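Local coordinates for chitinase A (Pteris ryukyuensis, PDB 5YLG), which probably hydrolyses chitin as a glycosyl hydrolase family 18 enzyme and is represented here by its LysM domain, a probable carbohydrate-binding module, at residues 15-18 with 23-26. Numbering follows the deposited sequence.
Sequences AISQ and SLSD. With ZN (zinc ion), chain E.
Ser17 meets the peptide group joining Ser23 to Leu24. Ser17 CB stands over one face of that flat unit, 4.0 Å from Leu24 N. Ser17 OG lies on the same face but is shifted toward the edge, 3.6 Å from Leu24 CA and 3.9 Å from Ser23 O. No hydrogen bond crosses here, so the contact is van der Waals. The hydroxyl of Ser17 instead bonds to Cys13 O, one turn back in its own helix. Its chi1 of -68° sets OG beside the backbone N, which suits that bond. The buried hydroxyl thus has a polar partner in its own helix, while it also packs against the start of the second. Leu24 adds one methyl, with CD1 3.9 Å from Ser17 OG.

Ser23 is the N-cap of helix 24-29. Ser23 OG accepts from Asp26 N at 3.0 Å, with an N-H...O angle of 149°, and so satisfies an amide of the first turn. The carboxylate of Asp26 binds a zinc ion, with Asp26 OD2 1.9 Å from the metal. Asp26 OD1 is 3.0 Å from the same zinc ion, so the carboxylate holds it chiefly through one oxygen.

The contact sets the middle of helix 13-20 against the start of helix 24-29, two helices joined by a short connection. Ile22 in the connection also touches Ser17. Phe27 of the second helix packs on Ile16 and Ser17, and Ile16 reaches Ile7 and Val47. These link the helix pair to loops next to the antiparallel strands 4-6 and 44-46, in the beta-alpha-alpha-beta fold of the LysM domain.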
ATOM      1  N   ALA A  15      -7.410   1.665  -1.250  1.00 11.77           N
ATOM      2  CA  ALA A  15      -7.540   2.343  -2.527  1.00 11.75           C
ATOM      3  C   ALA A  15      -6.395   2.101  -3.436  1.00 11.62           C
ATOM      4  O   ALA A  15      -6.543   1.915  -4.672  1.00 12.29           O
ATOM      5  CB  ALA A  15      -7.700   3.831  -2.278  1.00 11.80           C
ATOM      6  N   ILE A  16      -5.163   1.956  -2.919  1.00 10.81           N
ATOM      7  CA  ILE A  16      -3.998   1.562  -3.693  1.00 11.38           C
ATOM      8  C   ILE A  16      -4.225   0.193  -4.319  1.00 11.26           C
ATOM      9  O   ILE A  16      -3.944  -0.055  -5.530  1.00 13.92           O
ATOM     10  CB  ILE A  16      -2.749   1.522  -2.814  1.00 11.98           C
ATOM     11  CG1 ILE A  16      -2.325   2.974  -2.443  1.00 11.13           C
ATOM     12  CG2 ILE A  16      -1.629   0.779  -3.443  1.00 13.71           C
ATOM     13  CD1 ILE A  16      -1.360   3.049  -1.312  1.00 13.72           C
ATOM     14  N   SER A  17      -4.707  -0.739  -3.495  1.00 11.40           N
ATOM     15  CA  SER A  17      -4.931  -2.083  -3.986  1.00 11.84           C
ATOM     16  C   SER A  17      -6.012  -2.102  -5.090  1.00 12.10           C
ATOM     17  O   SER A  17      -5.827  -2.709  -6.166  1.00 12.12           O
ATOM     18  CB  SER A  17      -5.404  -2.968  -2.833  1.00 11.74           C
ATOM     19  OG  SER A  17      -4.342  -3.132  -1.914  1.00 11.56           O
ATOM     20  N   GLN A  18      -7.134  -1.455  -4.832  1.00 12.34           N
ATOM     21  CA  GLN A  18      -8.298  -1.374  -5.788  1.00 14.32           C
ATOM     22  C   GLN A  18      -7.771  -0.774  -7.100  1.00 16.17           C
ATOM     23  O   GLN A  18      -8.109  -1.359  -8.132  1.00 17.75           O
ATOM     24  CB  GLN A  18      -9.427  -0.561  -5.187  1.00 16.59           C
ATOM     25  N   SER A  23      -5.636  -7.734  -4.616  1.00 12.42           N
ATOM     26  CA  SER A  23      -6.286  -7.888  -3.319  1.00 11.25           C
ATOM     27  C   SER A  23      -5.503  -7.093  -2.262  1.00 10.15           C
ATOM     28  O   SER A  23      -4.291  -7.004  -2.289  1.00  9.12           O
ATOM     29  CB  SER A  23      -6.464  -9.339  -2.881  1.00  9.48           C
ATOM     30  OG  SER A  23      -5.227  -9.999  -2.744  1.00 10.20           O
ATOM     31  N   LEU A  24      -6.214  -6.597  -1.242  1.00  8.97           N
ATOM     32  CA  LEU A  24      -5.556  -6.022  -0.062  1.00  8.72           C
ATOM     33  C   LEU A  24      -4.745  -7.071   0.720  1.00  8.22           C
ATOM     34  O   LEU A  24      -3.677  -6.763   1.227  1.00  8.17           O
ATOM     35  CB  LEU A  24      -6.580  -5.297   0.800  1.00  9.86           C
ATOM     36  CG  LEU A  24      -6.094  -4.706   2.093  1.00  9.32           C
ATOM     37  CD1 LEU A  24      -4.935  -3.725   1.876  1.00  9.28           C
ATOM     38  CD2 LEU A  24      -7.223  -3.953   2.751  1.00  9.75           C
ATOM     39  N   SER A  25      -5.201  -8.321   0.727  1.00  8.62           N
ATOM     40  CA  SER A  25      -4.404  -9.357   1.361  1.00  9.00           C
ATOM     41  C   SER A  25      -3.083  -9.633   0.610  1.00  8.78           C
ATOM     42  O   SER A  25      -2.056  -9.766   1.257  1.00  9.87           O
ATOM     43  CB  SER A  25      -5.220 -10.610   1.547  1.00  9.96           C
ATOM     44  OG  SER A  25      -6.037 -10.877   0.389  1.00  9.79           O
ATOM     45  N   ASP A  26      -3.102  -9.606  -0.716  1.00  8.46           N
ATOM     46  CA  ASP A  26      -1.874  -9.783  -1.434  1.00  8.86           C
ATOM     47  C   ASP A  26      -0.945  -8.603  -1.125  1.00  9.28           C
ATOM     48  O   ASP A  26       0.256  -8.767  -0.866  1.00  8.49           O
ATOM     49  CB  ASP A  26      -2.165  -9.946  -2.858  1.00 10.94           C
ATOM     50  CG  ASP A  26      -2.639 -11.374  -3.207  1.00 10.03           C
ATOM     51  OD1 ASP A  26      -2.675 -12.226  -2.328  1.00 11.74           O
ATOM     52  OD2 ASP A  26      -3.088 -11.599  -4.315  1.00 11.53           O
TER
HETATM   53 ZN    ZN E 101      -3.927 -13.186  -4.851  1.00 10.81          ZN